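Local coordinates for cellulase (Clostridium cellulovorans, PDB 6UI3), which hydrolyses beta-glucan chains internally as a broad-specificity GH5_4 endoglucanase, this chain being the TIM-barrel catalytic part of a longer, dockerin-bearing protein, at residues E71-D75 / A76-I80; R87-T90 / V91-A95; N136-K139 / D140-D143; Y165-V168 / L169-N173; E185-A188 / K189-I192. All coordinates share one frame; numbering follows the deposited sequence. Where two conformers were deposited one is given.

In the fold
All five contacts are local, each made within one continuous stretch, and they follow one another in series along the eight-stranded parallel barrel without nesting or crossing. Contact 1 closes a turn in the loop between strand 62-65 and helix 82-96. Contact 2 runs along that helix, contact 3 turns the chain after helix 120-137 toward strand 145-148, contact 4 lies on helix 163-182, and contact 5 leads from that helix into strand 192-195. Contacts 2, 3 and 5 form a connected row: Glu89 meets Tyr141 and His137, and Arg190 meets carbonyls of 140-143, the centres of contacts 3 and 5 lying about 8 Å apart. Contacts 1 and 4 touch none of the others.

Contact 1. Residues E71-D75 / A76-I80; sequences ENYID and ANYTI
The backbone doubles back so that Tyr73 and Ile80 form a single bridge, their CA atoms 4.7 Å apart, and Ile74 N donates to Thr79 O over 2.8 Å. Inside the turn, the Asp75 carboxylate accepts three bonds. Its CG sits between the backbone N and carbonyl carbon (chi1 62°), which folds the group over the following residues. Asp75 OD1 takes two N-H groups from opposite faces of its plane, Asn77 N at 3.0 Å and Thr79 N at 3.1 Å, while Asp75 OD2 receives Thr79 OG1 on its syn side at 2.6 Å. Water 1 links Asp75 O to Tyr78 N. Beside these bonds, Tyr78 CA rests over the middle of the Tyr73 ring, 3.7 Å from its centroid, and the Tyr78 edge is turned to the face of Tyr73 in an offset edge-to-face pair, planes 67° apart. Tyr73 OH bonds to Glu126 of helix 120-137. The Asp75-Asn77 bond defines an Asx turn, here shaping a beta-alpha loop of the TIM barrel.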
loop_
_atom_site.group_PDB
_atom_site.type_symbol
_atom_site.label_atom_id
_atom_site.label_comp_id
_atom_site.label_asym_id
_atom_site.label_seq_id
_atom_site.Cartn_x
_atom_site.Cartn_y
_atom_site.Cartn_z
ATOM N N GLU A 71 12.425 7.134 -12.975
ATOM C CA GLU A 71 12.425 7.520 -14.383
ATOM C C GLU A 71 12.234 9.018 -14.540
ATOM O O GLU A 71 12.208 9.515 -15.674
ATOM C CB GLU A 71 11.355 6.755 -15.173
ATOM C CG GLU A 71 11.528 5.237 -15.081
ATOM C CD GLU A 71 10.521 4.425 -15.885
ATOM O OE1 GLU A 71 9.355 4.793 -15.984
ATOM O OE2 GLU A 71 10.922 3.376 -16.417
ATOM N N ASN A 72 12.133 9.752 -13.428
ATOM C CA ASN A 72 11.878 11.188 -13.438
ATOM C C ASN A 72 12.910 11.978 -12.653
ATOM O O ASN A 72 12.617 13.068 -12.131
ATOM C CB ASN A 72 10.460 11.482 -12.975
ATOM C CG ASN A 72 9.475 11.194 -14.041
ATOM O OD1 ASN A 72 9.230 12.033 -14.905
ATOM N ND2 ASN A 72 8.930 9.985 -14.041
ATOM N N TYR A 73 14.136 11.488 -12.600
ATOM C CA TYR A 73 15.238 12.265 -12.045
ATOM C C TYR A 73 15.820 13.157 -13.137
ATOM O O TYR A 73 16.079 12.705 -14.255
ATOM C CB TYR A 73 16.327 11.344 -11.512
ATOM C CG TYR A 73 15.946 10.428 -10.350
ATOM C CD1 TYR A 73 14.949 10.750 -9.436
ATOM C CD2 TYR A 73 16.637 9.240 -10.157
ATOM C CE1 TYR A 73 14.660 9.902 -8.366
ATOM C CE2 TYR A 73 16.343 8.396 -9.106
ATOM C CZ TYR A 73 15.356 8.733 -8.210
ATOM O OH TYR A 73 15.032 7.926 -7.140
ATOM N N ILE A 74 16.073 14.420 -12.795
ATOM C CA ILE A 74 16.521 15.408 -13.781
ATOM C C ILE A 74 18.021 15.649 -13.754
ATOM O O ILE A 74 18.525 16.451 -14.549
ATOM C CB ILE A 74 15.746 16.731 -13.622
ATOM C CG1 ILE A 74 16.113 17.438 -12.312
ATOM C CG2 ILE A 74 14.273 16.455 -13.737
ATOM C CD1 ILE A 74 15.394 18.755 -12.113
ATOM N N ASP A 75 18.742 15.016 -12.842
ATOM C CA ASP A 75 20.179 15.175 -12.711
ATOM C C ASP A 75 20.720 13.849 -12.207
ATOM O O ASP A 75 20.019 12.830 -12.225
ATOM C CB ASP A 75 20.493 16.393 -11.824
ATOM C CG ASP A 75 19.963 16.247 -10.401
ATOM O OD1 ASP A 75 19.607 15.118 -9.984
ATOM O OD2 ASP A 75 19.890 17.285 -9.695
ATOM N N ALA A 76 21.952 13.857 -11.730
ATOM C CA ALA A 76 22.595 12.638 -11.270
ATOM C C ALA A 76 22.474 12.437 -9.768
ATOM O O ALA A 76 23.085 11.502 -9.231
ATOM C CB ALA A 76 24.066 12.645 -11.686
ATOM N N ASN A 77 21.719 13.275 -9.063
ATOM C CA ASN A 77 21.602 13.145 -7.617
ATOM C C ASN A 77 20.152 13.015 -7.164
ATOM O O ASN A 77 19.766 13.506 -6.104
ATOM C CB ASN A 77 22.301 14.272 -6.863
ATOM C CG ASN A 77 22.656 13.877 -5.440
ATOM O OD1 ASN A 77 23.123 12.763 -5.200
ATOM N ND2 ASN A 77 22.418 14.772 -4.494
ATOM N N TYR A 78 19.339 12.334 -7.964
ATOM C CA TYR A 78 17.994 11.931 -7.591
ATOM C C TYR A 78 17.031 13.107 -7.450
ATOM O O TYR A 78 16.021 12.986 -6.763
ATOM C CB TYR A 78 17.968 11.070 -6.321
ATOM C CG TYR A 78 19.077 10.048 -6.224
ATOM C CD1 TYR A 78 19.218 9.028 -7.161
ATOM C CD2 TYR A 78 19.946 10.070 -5.160
ATOM C CE1 TYR A 78 20.224 8.071 -7.035
ATOM C CE2 TYR A 78 20.960 9.126 -5.033
ATOM C CZ TYR A 78 21.085 8.135 -5.971
ATOM O OH TYR A 78 22.082 7.188 -5.828
ATOM N N THR A 79 17.294 14.235 -8.106
ATOM C CA THR A 79 16.350 15.351 -8.059
ATOM C C THR A 79 15.129 15.014 -8.902
ATOM O O THR A 79 15.254 14.721 -10.091
ATOM C CB THR A 79 17.003 16.627 -8.574
ATOM O OG1 THR A 79 18.149 16.946 -7.785
ATOM C CG2 THR A 79 16.014 17.801 -8.526
ATOM N N ILE A 80 13.949 15.087 -8.306
ATOM C CA ILE A 80 12.711 14.728 -8.982
ATOM C C ILE A 80 12.215 15.900 -9.824
ATOM O O ILE A 80 12.157 17.041 -9.359
ATOM C CB ILE A 80 11.661 14.292 -7.945
ATOM C CG1 ILE A 80 12.138 13.028 -7.206
ATOM C CG2 ILE A 80 10.302 14.087 -8.600
ATOM C CD1 ILE A 80 11.454 12.781 -5.866
HETATM O O HOH W 1 19.715 10.832 -10.331
#

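Contact 2. Residues R87-T90 / V91-A95; sequences RVET and VVNYA
Arg87 sets a guanidinium face on Val91 and an edge on Tyr94, one and two turns further along helix 82-96, the alpha-helix of the beta-alpha-beta unit between strands 62-65 and 101-105 of the TIM barrel. Val91 CG2 sits over the centre of one guanidinium face, 3.7 Å from Arg87 CZ. Tyr94 comes in at the edge of the same group: the two side chains cross at about a right angle, with their planes 68° apart. A bend at chi2 (60°) brings the arginine alongside the helix instead of letting it stand out. Arg87 NE also forms a salt bridge with Glu39, and Arg87 NH2 reaches Thr47 O, so neighbours on several sides fix the rotation of the group. The Tyr94 ring in turn covers Thr90 O, which lies 3.4 Å above its plane toward the rim, and Thr90 CG2 is 3.6 Å from Tyr94 OH. Val91 also packs on Phe52 of helix 49-58. The bond that closes the edge contact runs 3.0 Å from Arg87 NH1 to Tyr94 OH, nearly in the guanidinium plane.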
loop_
_atom_site.group_PDB
_atom_site.type_symbol
_atom_site.label_atom_id
_atom_site.label_comp_id
_atom_site.label_asym_id
_atom_site.label_seq_id
_atom_site.Cartn_x
_atom_site.Cartn_y
_atom_site.Cartn_z
ATOM N N ARG A 87 2.291 16.031 -10.756
ATOM C CA ARG A 87 1.282 15.044 -11.131
ATOM C C ARG A 87 0.900 14.176 -9.940
ATOM O O ARG A 87 -0.282 13.904 -9.709
ATOM C CB ARG A 87 1.770 14.184 -12.298
ATOM C CG ARG A 87 0.767 13.131 -12.761
ATOM C CD ARG A 87 -0.550 13.750 -13.228
ATOM N NE ARG A 87 -1.546 12.713 -13.468
ATOM C CZ ARG A 87 -2.860 12.893 -13.404
ATOM N NH1 ARG A 87 -3.383 14.089 -13.147
ATOM N NH2 ARG A 87 -3.655 11.841 -13.577
ATOM N N VAL A 88 1.887 13.710 -9.179
ATOM C CA VAL A 88 1.595 12.931 -7.980
ATOM C C VAL A 88 0.698 13.738 -7.048
ATOM O O VAL A 88 -0.293 13.227 -6.519
ATOM C CB VAL A 88 2.900 12.479 -7.293
ATOM C CG1 VAL A 88 2.587 11.808 -5.980
ATOM C CG2 VAL A 88 3.706 11.550 -8.202
ATOM N N GLU A 89 1.032 15.019 -6.850
ATOM C CA GLU A 89 0.223 15.889 -6.001
ATOM C C GLU A 89 -1.207 16.034 -6.526
ATOM O O GLU A 89 -2.160 16.036 -5.743
ATOM C CB GLU A 89 0.914 17.247 -5.903
ATOM C CG GLU A 89 0.156 18.272 -5.085
ATOM C CD GLU A 89 0.916 19.574 -4.903
ATOM O OE1 GLU A 89 1.754 19.903 -5.764
ATOM O OE2 GLU A 89 0.666 20.271 -3.893
ATOM N N THR A 90 -1.375 16.163 -7.844
ATOM C CA THR A 90 -2.715 16.259 -8.422
ATOM C C THR A 90 -3.537 15.019 -8.099
ATOM O O THR A 90 -4.717 15.123 -7.732
ATOM C CB THR A 90 -2.605 16.484 -9.935
ATOM O OG1 THR A 90 -1.919 17.721 -10.181
ATOM C CG2 THR A 90 -3.970 16.517 -10.595
ATOM N N VAL A 91 -2.928 13.838 -8.228
ATOM C CA VAL A 91 -3.637 12.592 -7.927
ATOM C C VAL A 91 -3.930 12.467 -6.434
ATOM O O VAL A 91 -5.036 12.066 -6.048
ATOM C CB VAL A 91 -2.858 11.393 -8.496
ATOM C CG1 VAL A 91 -3.519 10.087 -8.093
ATOM C CG2 VAL A 91 -2.746 11.488 -10.008
ATOM N N VAL A 92 -2.974 12.829 -5.571
ATOM C CA VAL A 92 -3.242 12.891 -4.132
ATOM C C VAL A 92 -4.500 13.709 -3.882
ATOM O O VAL A 92 -5.374 13.323 -3.095
ATOM C CB VAL A 92 -2.034 13.471 -3.374
ATOM C CG1 VAL A 92 -2.402 13.895 -1.953
ATOM C CG2 VAL A 92 -0.905 12.444 -3.330
ATOM N N ASN A 93 -4.600 14.860 -4.550
ATOM C CA ASN A 93 -5.729 15.751 -4.324
ATOM C C ASN A 93 -7.042 15.229 -4.887
ATOM O O ASN A 93 -8.093 15.668 -4.419
ATOM C CB ASN A 93 -5.367 17.148 -4.800
ATOM C CG ASN A 93 -4.542 17.888 -3.774
ATOM O OD1 ASN A 93 -4.946 18.003 -2.623
ATOM N ND2 ASN A 93 -3.399 18.390 -4.172
ATOM N N TYR A 94 -7.029 14.303 -5.848
ATOM C CA TYR A 94 -8.283 13.655 -6.220
ATOM C C TYR A 94 -8.879 12.931 -5.016
ATOM O O TYR A 94 -10.104 12.891 -4.840
ATOM C CB TYR A 94 -8.075 12.639 -7.343
ATOM C CG TYR A 94 -7.605 13.160 -8.689
ATOM C CD1 TYR A 94 -7.788 14.480 -9.075
ATOM C CD2 TYR A 94 -6.984 12.297 -9.592
ATOM C CE1 TYR A 94 -7.348 14.930 -10.328
ATOM C CE2 TYR A 94 -6.542 12.734 -10.831
ATOM C CZ TYR A 94 -6.721 14.044 -11.189
ATOM O OH TYR A 94 -6.286 14.492 -12.426
ATOM N N ALA A 95 -8.015 12.329 -4.188
ATOM C CA ALA A 95 -8.461 11.650 -2.977
ATOM C C ALA A 95 -8.795 12.649 -1.880
ATOM O O ALA A 95 -9.867 12.583 -1.277
ATOM C CB ALA A 95 -7.378 10.691 -2.484
#

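Contact 3. Residues N136-K139 / D140-D143; sequences NHFK and DYSD
Phe138 presents its edge to one face of the Tyr141 ring, a T-shaped pair with centroids 5.0 Å apart and planes at 74°. Phe138 CD1 is the atom that points in, over the centre of the tyrosine and 3.7 Å from Tyr141 CD1. On the Phe138 ring itself, one face carries His137 CD2 over its centre, while Tyr141 CG lies at the edge. Water 2 sits at the edge of the Tyr141 ring, which also stacks with the ring of His7.

The backbone explains why the rings meet. Phe138 is the first residue to leave helical geometry, and a type I beta turn runs from it to Tyr141. The closing bond, Tyr141 N to Phe138 O, is 3.0 Å long, with the donor well above the carbonyl plane. Water 2 bridges the helix end and the turn, donating to His137 O at 2.9 Å and accepting from Asp140 N at 3.0 Å. Asp140 CG stands between its own N and carbonyl carbon (chi1 79°), turning OD1 back to make a weak bond with that water; His7 NE2 is the stronger partner of Asp140 OD1.

The turn leads from helix 120-137 toward strand 145-148, and Phe138 leans on Met85 and Glu89 of helix 82-96. Glu89 joins both segments, one carboxylate oxygen bonding Tyr141 OH and the other His137 NE2.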
loop_
_atom_site.group_PDB
_atom_site.type_symbol
_atom_site.label_atom_id
_atom_site.label_comp_id
_atom_site.label_asym_id
_atom_site.label_seq_id
_atom_site.Cartn_x
_atom_site.Cartn_y
_atom_site.Cartn_z
ATOM N N ASN A 136 9.271 17.328 1.933
ATOM C CA ASN A 136 9.284 18.785 1.876
ATOM C C ASN A 136 8.140 19.304 1.014
ATOM O O ASN A 136 7.500 20.306 1.355
ATOM C CB ASN A 136 10.603 19.329 1.320
ATOM C CG ASN A 136 11.697 19.411 2.346
ATOM O OD1 ASN A 136 12.872 19.394 1.995
ATOM N ND2 ASN A 136 11.330 19.565 3.599
ATOM N N HIS A 137 7.871 18.636 -0.112
ATOM C CA HIS A 137 6.821 19.102 -1.010
ATOM C C HIS A 137 5.460 19.105 -0.321
ATOM O O HIS A 137 4.638 20.007 -0.540
ATOM C CB HIS A 137 6.758 18.223 -2.259
ATOM C CG HIS A 137 5.888 18.799 -3.325
ATOM N ND1 HIS A 137 6.323 19.819 -4.135
ATOM C CD2 HIS A 137 4.608 18.545 -3.685
ATOM C CE1 HIS A 137 5.349 20.168 -4.960
ATOM N NE2 HIS A 137 4.299 19.409 -4.711
ATOM N N PHE A 138 5.197 18.089 0.495
ATOM C CA PHE A 138 3.888 17.875 1.094
ATOM C C PHE A 138 3.841 18.234 2.584
ATOM O O PHE A 138 2.901 17.828 3.278
ATOM C CB PHE A 138 3.477 16.407 0.914
ATOM C CG PHE A 138 3.158 15.994 -0.506
ATOM C CD1 PHE A 138 1.903 16.256 -1.038
ATOM C CD2 PHE A 138 4.082 15.311 -1.292
ATOM C CE1 PHE A 138 1.571 15.871 -2.324
ATOM C CE2 PHE A 138 3.760 14.918 -2.593
ATOM C CZ PHE A 138 2.494 15.196 -3.112
ATOM N N LYS A 139 4.787 19.032 3.094
ATOM C CA LYS A 139 4.921 19.133 4.546
ATOM C C LYS A 139 3.724 19.805 5.216
ATOM O O LYS A 139 3.474 19.546 6.399
ATOM C CB LYS A 139 6.233 19.813 4.967
ATOM C CG LYS A 139 6.376 21.267 4.594
ATOM C CD LYS A 139 7.694 21.835 5.119
ATOM C CE LYS A 139 7.968 23.217 4.558
ATOM N NZ LYS A 139 9.301 23.715 4.981
ATOM N N ASP A 140 2.985 20.665 4.515
ATOM C CA ASP A 140 1.822 21.302 5.145
ATOM C C ASP A 140 0.517 20.538 4.919
ATOM O O ASP A 140 -0.541 20.989 5.375
ATOM C CB ASP A 140 1.700 22.792 4.755
ATOM C CG ASP A 140 1.105 23.031 3.375
ATOM O OD1 ASP A 140 0.719 22.078 2.682
ATOM O OD2 ASP A 140 0.994 24.223 2.985
ATOM N N TYR A 141 0.553 19.407 4.218
ATOM C CA TYR A 141 -0.660 18.667 3.894
ATOM C C TYR A 141 -1.278 18.045 5.140
ATOM O O TYR A 141 -0.588 17.693 6.106
ATOM C CB TYR A 141 -0.333 17.581 2.860
ATOM C CG TYR A 141 -0.519 18.048 1.442
ATOM C CD1 TYR A 141 0.293 19.036 0.888
ATOM C CD2 TYR A 141 -1.542 17.532 0.668
ATOM C CE1 TYR A 141 0.082 19.490 -0.394
ATOM C CE2 TYR A 141 -1.758 17.960 -0.607
ATOM C CZ TYR A 141 -0.955 18.946 -1.147
ATOM O OH TYR A 141 -1.213 19.392 -2.428
ATOM N N SER A 142 -2.603 17.900 5.096
ATOM C CA SER A 142 -3.373 17.358 6.202
ATOM C C SER A 142 -2.950 15.930 6.551
ATOM O O SER A 142 -2.250 15.238 5.804
ATOM C CB SER A 142 -4.852 17.324 5.837
ATOM O OG SER A 142 -5.123 16.221 4.978
ATOM N N ASP A 143 -3.442 15.485 7.710
ATOM C CA ASP A 143 -3.197 14.153 8.239
ATOM C C ASP A 143 -3.860 13.047 7.438
ATOM O O ASP A 143 -3.640 11.874 7.751
ATOM C CB ASP A 143 -3.595 14.067 9.724
ATOM C CG ASP A 143 -5.066 14.334 9.983
ATOM O OD1 ASP A 143 -5.894 14.292 9.051
ATOM O OD2 ASP A 143 -5.413 14.585 11.161
HETATM O O HOH W 2 3.391 21.452 1.628
#

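Contact 4. Residues Y165-V168 / L169-N173; sequences YFNV and LNEYN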
loop_
_atom_site.group_PDB
_atom_site.type_symbol
_atom_site.label_atom_id
_atom_site.label_comp_id
_atom_site.label_asym_id
_atom_site.label_seq_id
_atom_site.Cartn_x
_atom_site.Cartn_y
_atom_site.Cartn_z
ATOM N N TYR A 165 19.317 -9.337 4.948
ATOM C CA TYR A 165 18.454 -8.404 4.238
ATOM C C TYR A 165 17.430 -7.801 5.188
ATOM O O TYR A 165 17.084 -6.619 5.067
ATOM C CB TYR A 165 17.735 -9.101 3.082
ATOM C CG TYR A 165 18.582 -9.963 2.171
ATOM C CD1 TYR A 165 19.932 -9.714 1.971
ATOM C CD2 TYR A 165 18.025 -11.049 1.515
ATOM C CE1 TYR A 165 20.690 -10.524 1.122
ATOM C CE2 TYR A 165 18.774 -11.857 0.680
ATOM C CZ TYR A 165 20.102 -11.597 0.490
ATOM O OH TYR A 165 20.853 -12.416 -0.346
ATOM N N PHE A 166 16.917 -8.603 6.133
ATOM C CA PHE A 166 15.969 -8.058 7.094
ATOM C C PHE A 166 16.605 -6.907 7.856
ATOM O O PHE A 166 15.955 -5.893 8.123
ATOM C CB PHE A 166 15.494 -9.110 8.103
ATOM C CG PHE A 166 14.835 -10.345 7.506
ATOM C CD1 PHE A 166 14.295 -10.365 6.230
ATOM C CD2 PHE A 166 14.749 -11.502 8.275
ATOM C CE1 PHE A 166 13.694 -11.512 5.736
ATOM C CE2 PHE A 166 14.149 -12.640 7.781
ATOM C CZ PHE A 166 13.628 -12.658 6.512
ATOM N N ASN A 167 17.876 -7.054 8.235
ATOM C CA ASN A 167 18.548 -6.014 9.010
ATOM C C ASN A 167 18.793 -4.766 8.173
ATOM O O ASN A 167 18.684 -3.649 8.680
ATOM C CB ASN A 167 19.872 -6.517 9.588
ATOM C CG ASN A 167 20.670 -5.401 10.239
ATOM O OD1 ASN A 167 20.275 -4.874 11.280
ATOM N ND2 ASN A 167 21.787 -5.020 9.620
ATOM N N VAL A 168 19.134 -4.934 6.889
ATOM C CA VAL A 168 19.295 -3.772 6.013
ATOM C C VAL A 168 17.996 -2.975 5.957
ATOM O O VAL A 168 18.001 -1.746 6.062
ATOM C CB VAL A 168 19.765 -4.196 4.610
ATOM C CG1 VAL A 168 19.705 -3.027 3.639
ATOM C CG2 VAL A 168 21.173 -4.717 4.662
ATOM N N LEU A 169 16.862 -3.669 5.798
ATOM C CA LEU A 169 15.576 -2.976 5.787
ATOM C C LEU A 169 15.313 -2.269 7.112
ATOM O O LEU A 169 14.804 -1.140 7.131
ATOM C CB LEU A 169 14.456 -3.960 5.465
ATOM C CG LEU A 169 13.034 -3.408 5.589
ATOM C CD1 LEU A 169 12.819 -2.204 4.704
ATOM C CD2 LEU A 169 12.026 -4.511 5.259
ATOM N N ASN A 170 15.639 -2.913 8.235
ATOM C CA ASN A 170 15.442 -2.263 9.530
ATOM C C ASN A 170 16.233 -0.964 9.605
ATOM O O ASN A 170 15.735 0.044 10.117
ATOM C CB ASN A 170 15.824 -3.203 10.671
ATOM C CG ASN A 170 14.850 -4.358 10.825
ATOM O OD1 ASN A 170 13.682 -4.275 10.439
ATOM N ND2 ASN A 170 15.336 -5.445 11.389
ATOM N N GLU A 171 17.464 -0.958 9.083
ATOM C CA GLU A 171 18.267 0.266 9.088
ATOM C C GLU A 171 17.686 1.320 8.150
ATOM O O GLU A 171 17.678 2.513 8.478
ATOM C CB GLU A 171 19.714 -0.048 8.719
ATOM C CG GLU A 171 20.439 -0.922 9.729
ATOM C CD GLU A 171 21.917 -1.062 9.413
ATOM O OE1 GLU A 171 22.528 -0.054 9.013
ATOM O OE2 GLU A 171 22.459 -2.178 9.559
ATOM N N TYR A 172 17.181 0.904 6.986
ATOM C CA TYR A 172 16.519 1.833 6.071
ATOM C C TYR A 172 15.333 2.506 6.744
ATOM O O TYR A 172 15.230 3.736 6.772
ATOM C CB TYR A 172 16.078 1.076 4.811
ATOM C CG TYR A 172 15.237 1.877 3.839
ATOM C CD1 TYR A 172 15.829 2.596 2.811
ATOM C CD2 TYR A 172 13.858 1.911 3.940
ATOM C CE1 TYR A 172 15.069 3.322 1.910
ATOM C CE2 TYR A 172 13.085 2.635 3.041
ATOM C CZ TYR A 172 13.699 3.338 2.025
ATOM O OH TYR A 172 12.962 4.080 1.103
ATOM N N ASN A 173 14.435 1.716 7.322
ATOM C CA ASN A 173 13.264 2.304 7.956
ATOM C C ASN A 173 13.658 3.199 9.127
ATOM O O ASN A 173 13.039 4.251 9.347
ATOM C CB ASN A 173 12.301 1.211 8.419
ATOM C CG ASN A 173 11.494 0.590 7.286
ATOM O OD1 ASN A 173 11.195 1.241 6.282
ATOM N ND2 ASN A 173 11.094 -0.660 7.466
HETATM O O HOH W 3 13.122 -6.235 8.375
HETATM O O HOH W 4 17.920 -5.058 12.716
#
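Glu171 reaches back one turn to Asn167 along helix 163-182, an i to i+4 side-chain pair on one of the outer helices of the TIM barrel. Followed outward, its CB lies 3.6 Å from Val168 O. The next atom, Glu171 CG, stays close to the helix, 3.4 Å from Asn167 O, because chi1 (-65°) sets it anti to the carbonyl carbon. From there the chain is extended, carrying CD to 4.0 Å from Asn167 ND2. At the tip, Glu171 OE2 accepts from Asn167 ND2 at 2.9 Å, and it also forms a salt bridge with Lys120 of helix 120-137.

The hydrogen bond from the Asn167 amide is bent: the N-H...O angle is 132°, the oxygen is approached on its anti side, and amide and carboxylate planes stand 63° apart. Asn167 was modelled in two conformers, so this link belongs to the one described. Glu171 N also donates to Asn167 O, giving the pair a main-chain bond as well.

Val168 faces helix 120-137, packing on Ile123. Asn170 spends its amide on the C-terminal end of helix 203-208 and the loop after it, OD1 taking Val210 N and ND2 giving to Gly208 O. Two waters tie it to the preceding turn. Water 4 joins Asn170 ND2 to Asn167 OD1, and water 3 donates to Asn170 OD1 and to Phe166 O, each over 2.9 Å.

Contact 5. Residues E185-A188 / K189-I192; sequences ENNA and KRLI
Arg190 folds back onto Asn187 across the short 3-10 turn 186-188, within the loop between helix 163-182 and barrel strand 192-195. The arginine starts out extended, CG anti to the backbone N (chi1 -175°) and chi2 also near trans, then bends at chi3 (-47°). That bend swings the guanidinium round until its side, with NE and NH2, faces the asparagine. The side chains of Asn187 and Arg190 lie side by side and point the same way, their flat groups turned 73° apart.

Asn187 OD1 therefore receives two N-H groups from one guanidinium, both in the guanidinium plane. Its ND2 is held at the other end by Thr183 OG1 and Ala135 O, which settles the amide's orientation. The remaining guanidinium hydrogens go to the main chain: NH1 bonds Ser142 O and Leu145 O, and NH2 bonds Tyr141 O. The buried head is thus satisfied by main-chain carbonyls as well as by Asn187 OD1.

Asn186 packs on the same group. Its CB is 3.5 Å from Arg190 NH2, and its carbonyl oxygen lies over one guanidinium face, offset toward the rim. That oxygen, Asn186 O, accepts from Lys189 N at 3.0 Å, closing the 3-10 turn. Of the pair gripping Asn187, the bond from Arg190 NE to Asn187 OD1 is the shorter, 2.8 Å, and lies in the carbonyl plane, while that from Arg190 NH2 follows at 3.1 Å.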
loop_
_atom_site.group_PDB
_atom_site.type_symbol
_atom_site.label_atom_id
_atom_site.label_comp_id
_atom_site.label_asym_id
_atom_site.label_seq_id
_atom_site.Cartn_x
_atom_site.Cartn_y
_atom_site.Cartn_z
ATOM N N GLU A 185 6.818 20.713 10.296
ATOM C CA GLU A 185 5.395 21.047 10.130
ATOM C C GLU A 185 4.572 19.771 10.323
ATOM O O GLU A 185 4.802 19.020 11.282
ATOM C CB GLU A 185 5.164 21.814 8.828
ATOM C CG GLU A 185 5.927 23.136 8.775
ATOM C CD GLU A 185 5.576 24.010 7.592
ATOM O OE1 GLU A 185 4.486 23.858 7.004
ATOM O OE2 GLU A 185 6.410 24.883 7.263
ATOM N N ASN A 186 3.631 19.457 9.428
ATOM C CA ASN A 186 2.738 18.329 9.653
ATOM C C ASN A 186 3.458 16.997 9.516
ATOM O O ASN A 186 2.962 15.983 10.017
ATOM C CB ASN A 186 1.529 18.404 8.715
ATOM C CG ASN A 186 0.479 19.372 9.201
ATOM O OD1 ASN A 186 0.601 19.955 10.282
ATOM N ND2 ASN A 186 -0.550 19.568 8.395
ATOM N N ASN A 187 4.636 16.968 8.886
ATOM C CA ASN A 187 5.389 15.725 8.785
ATOM C C ASN A 187 5.870 15.220 10.137
ATOM O O ASN A 187 6.133 14.023 10.277
ATOM C CB ASN A 187 6.579 15.866 7.842
ATOM C CG ASN A 187 6.152 16.081 6.411
ATOM O OD1 ASN A 187 5.045 15.704 6.001
ATOM N ND2 ASN A 187 7.014 16.714 5.643
ATOM N N ALA A 188 5.984 16.097 11.128
ATOM C CA ALA A 188 6.353 15.661 12.473
ATOM C C ALA A 188 5.232 14.855 13.132
ATOM O O ALA A 188 5.499 14.152 14.107
ATOM C CB ALA A 188 6.768 16.847 13.343
ATOM N N LYS A 189 3.998 14.930 12.611
ATOM C CA LYS A 189 2.816 14.316 13.218
ATOM C C LYS A 189 2.075 13.377 12.267
ATOM O O LYS A 189 1.011 12.851 12.622
ATOM C CB LYS A 189 1.859 15.405 13.700
ATOM C CG LYS A 189 2.390 16.212 14.860
ATOM C CD LYS A 189 1.365 17.245 15.298
ATOM C CE LYS A 189 1.893 18.124 16.420
ATOM N NZ LYS A 189 0.890 19.147 16.837
ATOM N N ARG A 190 2.621 13.140 11.084
ATOM C CA ARG A 190 1.977 12.345 10.047
ATOM C C ARG A 190 2.196 10.851 10.283
ATOM O O ARG A 190 3.285 10.433 10.673
ATOM C CB ARG A 190 2.647 12.727 8.715
ATOM C CG ARG A 190 2.029 12.094 7.497
ATOM C CD ARG A 190 2.612 12.605 6.173
ATOM N NE ARG A 190 2.738 14.063 6.079
ATOM C CZ ARG A 190 1.720 14.920 6.029
ATOM N NH1 ARG A 190 0.463 14.495 6.053
ATOM N NH2 ARG A 190 1.969 16.221 5.991
ATOM N N LEU A 191 1.182 10.032 9.993
ATOM C CA LEU A 191 1.398 8.585 10.032
ATOM C C LEU A 191 2.379 8.165 8.935
ATOM O O LEU A 191 2.261 8.582 7.772
ATOM C CB LEU A 191 0.082 7.833 9.864
ATOM C CG LEU A 191 0.204 6.316 9.977
ATOM C CD1 LEU A 191 0.508 5.876 11.395
ATOM C CD2 LEU A 191 -1.053 5.596 9.490
ATOM N N ILE A 192 3.351 7.332 9.307
ATOM C CA ILE A 192 4.278 6.714 8.366
ATOM C C ILE A 192 4.132 5.198 8.458
ATOM O O ILE A 192 4.126 4.630 9.560
ATOM C CB ILE A 192 5.737 7.137 8.631
ATOM C CG1 ILE A 192 5.878 8.661 8.561
ATOM C CG2 ILE A 192 6.677 6.459 7.627
ATOM C CD1 ILE A 192 7.185 9.195 9.129
#